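Local atomic coordinates of pectate lyase 47 (Bacillus sp. TS-47, PDB entry 1VBL), a protein that cleaves pectate by eliminative lysis, acting as a thermostable, calcium-binding lyase of polysaccharide lyase family 1. Residues T206-D211 against F248-K253. Residues are numbered along the deposited sequence; the frame is centred on the assembly and turned at random.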
ATOM      1  N   THR A 206       9.608  -4.617   1.902  1.00 10.53           N
ATOM      2  CA  THR A 206       9.716  -4.527   0.460  1.00 11.08           C
ATOM      3  C   THR A 206       8.392  -5.027  -0.095  1.00 11.64           C
ATOM      4  O   THR A 206       7.869  -6.048   0.347  1.00 13.21           O
ATOM      5  CB  THR A 206      10.889  -5.374  -0.077  1.00 12.33           C
ATOM      6  OG1 THR A 206      12.127  -4.769   0.324  1.00 12.81           O
ATOM      7  CG2 THR A 206      10.844  -5.451  -1.597  1.00 12.57           C
ATOM      8  N   PHE A 207       7.832  -4.275  -1.035  1.00 11.96           N
ATOM      9  CA  PHE A 207       6.557  -4.633  -1.645  1.00 10.98           C
ATOM     10  C   PHE A 207       6.784  -4.811  -3.136  1.00  9.77           C
ATOM     11  O   PHE A 207       7.323  -3.923  -3.790  1.00 11.48           O
ATOM     12  CB  PHE A 207       5.537  -3.520  -1.402  1.00 11.14           C
ATOM     13  CG  PHE A 207       5.218  -3.295   0.050  1.00 11.23           C
ATOM     14  CD1 PHE A 207       4.156  -3.963   0.655  1.00 11.20           C
ATOM     15  CD2 PHE A 207       5.990  -2.426   0.819  1.00 10.05           C
ATOM     16  CE1 PHE A 207       3.865  -3.770   2.004  1.00 11.85           C
ATOM     17  CE2 PHE A 207       5.709  -2.224   2.169  1.00 10.17           C
ATOM     18  CZ  PHE A 207       4.645  -2.897   2.764  1.00  9.39           C
ATOM     19  N   THR A 208       6.378  -5.960  -3.669  1.00  9.32           N
ATOM     20  CA  THR A 208       6.556  -6.240  -5.091  1.00 10.75           C
ATOM     21  C   THR A 208       5.537  -7.261  -5.568  1.00 11.26           C
ATOM     22  O   THR A 208       5.059  -8.072  -4.778  1.00 11.50           O
ATOM     23  CB  THR A 208       7.961  -6.820  -5.374  1.00 10.32           C
ATOM     24  OG1 THR A 208       8.087  -7.108  -6.774  1.00 11.44           O
ATOM     25  CG2 THR A 208       8.180  -8.113  -4.584  1.00 14.34           C
ATOM     26  N   ASP A 209       5.187  -7.217  -6.850  1.00 10.38           N
ATOM     27  CA  ASP A 209       4.261  -8.211  -7.376  1.00 12.27           C
ATOM     28  C   ASP A 209       5.067  -9.493  -7.599  1.00 13.15           C
ATOM     29  O   ASP A 209       4.511 -10.554  -7.883  1.00 13.71           O
ATOM     30  CB  ASP A 209       3.608  -7.727  -8.678  1.00 11.60           C
ATOM     31  CG  ASP A 209       2.512  -6.699  -8.428  1.00 13.66           C
ATOM     32  OD1 ASP A 209       2.220  -6.421  -7.242  1.00 11.38           O
ATOM     33  OD2 ASP A 209       1.937  -6.172  -9.407  1.00 13.77           O
ATOM     34  N   GLY A 210       6.385  -9.372  -7.450  1.00 13.66           N
ATOM     35  CA  GLY A 210       7.288 -10.507  -7.585  1.00 14.83           C
ATOM     36  C   GLY A 210       7.144 -11.411  -8.794  1.00 16.59           C
ATOM     37  O   GLY A 210       7.210 -10.953  -9.933  1.00 15.58           O
ATOM     38  N   ASP A 211       6.956 -12.706  -8.539  1.00 18.09           N
ATOM     39  CA  ASP A 211       6.818 -13.697  -9.602  1.00 20.14           C
ATOM     40  C   ASP A 211       5.506 -13.620 -10.374  1.00 21.01           C
ATOM     41  O   ASP A 211       5.289 -14.403 -11.301  1.00 20.48           O
ATOM     42  CB  ASP A 211       6.982 -15.116  -9.040  1.00 21.48           C
ATOM     43  CG  ASP A 211       8.374 -15.373  -8.498  1.00 23.69           C
ATOM     44  OD1 ASP A 211       9.339 -14.811  -9.053  1.00 26.66           O
ATOM     45  OD2 ASP A 211       8.510 -16.149  -7.529  1.00 28.30           O
ATOM     46  N   PHE A 248       8.901  -0.063  -2.748  1.00 11.28           N
ATOM     47  CA  PHE A 248       7.654  -0.355  -3.444  1.00 10.49           C
ATOM     48  C   PHE A 248       8.077  -0.473  -4.900  1.00 10.80           C
ATOM     49  O   PHE A 248       8.490   0.508  -5.514  1.00 10.42           O
ATOM     50  CB  PHE A 248       6.643   0.785  -3.293  1.00 11.07           C
ATOM     51  CG  PHE A 248       6.234   1.049  -1.878  1.00 11.02           C
ATOM     52  CD1 PHE A 248       6.908   1.994  -1.110  1.00  9.91           C
ATOM     53  CD2 PHE A 248       5.179   0.344  -1.305  1.00 10.76           C
ATOM     54  CE1 PHE A 248       6.536   2.235   0.216  1.00 11.13           C
ATOM     55  CE2 PHE A 248       4.800   0.577   0.017  1.00 11.52           C
ATOM     56  CZ  PHE A 248       5.479   1.523   0.779  1.00 11.21           C
ATOM     57  N   THR A 249       7.985  -1.675  -5.456  1.00 10.35           N
ATOM     58  CA  THR A 249       8.407  -1.871  -6.828  1.00  9.98           C
ATOM     59  C   THR A 249       7.524  -2.869  -7.564  1.00 10.27           C
ATOM     60  O   THR A 249       6.815  -3.669  -6.941  1.00 11.44           O
ATOM     61  CB  THR A 249       9.885  -2.358  -6.860  1.00 11.45           C
ATOM     62  OG1 THR A 249      10.380  -2.339  -8.204  1.00 11.97           O
ATOM     63  CG2 THR A 249       9.987  -3.774  -6.308  1.00 12.12           C
ATOM     64  N   ASN A 250       7.567  -2.798  -8.893  1.00  9.56           N
ATOM     65  CA  ASN A 250       6.807  -3.693  -9.765  1.00 11.56           C
ATOM     66  C   ASN A 250       5.385  -3.906  -9.269  1.00 11.09           C
ATOM     67  O   ASN A 250       4.996  -5.015  -8.889  1.00  9.89           O
ATOM     68  CB  ASN A 250       7.525  -5.040  -9.883  1.00 14.18           C
ATOM     69  CG  ASN A 250       8.945  -4.898 -10.407  1.00 17.41           C
ATOM     70  OD1 ASN A 250       9.234  -4.014 -11.212  1.00 19.27           O
ATOM     71  ND2 ASN A 250       9.832  -5.780  -9.964  1.00 17.66           N
ATOM     72  N   HIS A 251       4.610  -2.830  -9.294  1.00 11.50           N
ATOM     73  CA  HIS A 251       3.233  -2.861  -8.831  1.00 11.69           C
ATOM     74  C   HIS A 251       2.502  -1.676  -9.442  1.00 11.77           C
ATOM     75  O   HIS A 251       3.106  -0.644  -9.728  1.00 11.76           O
ATOM     76  CB  HIS A 251       3.202  -2.759  -7.305  1.00 10.06           C
ATOM     77  CG  HIS A 251       1.834  -2.900  -6.711  1.00 12.08           C
ATOM     78  ND1 HIS A 251       1.213  -4.119  -6.549  1.00 12.53           N
ATOM     79  CD2 HIS A 251       0.972  -1.971  -6.230  1.00 10.94           C
ATOM     80  CE1 HIS A 251       0.027  -3.938  -5.992  1.00 12.25           C
ATOM     81  NE2 HIS A 251      -0.144  -2.644  -5.789  1.00 11.10           N
ATOM     82  N   ASP A 252       1.195  -1.820  -9.617  1.00 11.70           N
ATOM     83  CA  ASP A 252       0.382  -0.766 -10.204  1.00 13.53           C
ATOM     84  C   ASP A 252      -0.043   0.309  -9.193  1.00 14.46           C
ATOM     85  O   ASP A 252       0.577   1.375  -9.113  1.00 12.82           O
ATOM     86  CB  ASP A 252      -0.848  -1.399 -10.875  1.00 13.80           C
ATOM     87  CG  ASP A 252      -1.777  -0.373 -11.481  1.00 16.75           C
ATOM     88  OD1 ASP A 252      -1.370   0.798 -11.607  1.00 15.39           O
ATOM     89  OD2 ASP A 252      -2.917  -0.743 -11.841  1.00 19.64           O
ATOM     90  N   LYS A 253      -1.090   0.018  -8.424  1.00 13.28           N
ATOM     91  CA  LYS A 253      -1.628   0.951  -7.430  1.00 14.70           C
ATOM     92  C   LYS A 253      -0.962   0.729  -6.074  1.00 13.92           C
ATOM     93  O   LYS A 253      -1.322  -0.187  -5.338  1.00 13.94           O
ATOM     94  CB  LYS A 253      -3.139   0.749  -7.307  1.00 15.72           C
ATOM     95  CG  LYS A 253      -3.892   0.917  -8.624  1.00 21.38           C
ATOM     96  CD  LYS A 253      -5.388   0.743  -8.417  1.00 24.20           C
ATOM     97  CE  LYS A 253      -6.174   1.014  -9.693  1.00 28.97           C
ATOM     98  NZ  LYS A 253      -5.979  -0.035 -10.735  1.00 31.07           N
TER
HETATM   99  O   HOH W   1      10.572  -7.624  -7.571  1.00 24.96           O
HETATM  100  O   HOH W   2      -0.121  -4.417  -9.625  1.00 12.89           O
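The rings of F207 and F248 lie side by side, nearly parallel (planes 5° apart) but slid so that they barely overlap, with centroids 4.9 Å apart; F207 CD2 comes within 3.3 Å of F248 CE2. In both residues CG stands anti to the carbonyl carbon (chi1 near -60°), which sends the two rings the same way. The H251 ring meets D209 OD1 at its edge, exactly in plane: ND1 donates a straight hydrogen bond of 2.6 Å to the syn side of OD1, somewhat out of the plane of the carboxylate, which is turned 78° from the ring. Further round the rim, also in the ring plane, NE2 makes a weak bond to K253 O, and over one face, toward the rim, lies a water that donates to D209 OD2 and accepts from D252 N. D209 thus holds the imidazole directly and the turn beyond it through water. The backbones pair in parallel, T249 N donating to F207 O (2.9 Å); one step further on, D209 N reaches N250 O at 3.0 Å in a more bent bond. T208 OG1 accepts from G210 N in an ST turn, and a second water links it to N250 ND2. Strands 200-208 and 239-251 are successive rungs of the parallel beta-helix of pectate lyases. F165 and Y279 extend the row of near-parallel rings on the outer sides of F207 and F248, along strands 164-166 and 272-280. The side chain of H251, at the corner leading to strand 253-257, lies about 6 Å from that of the calcium ligand D229.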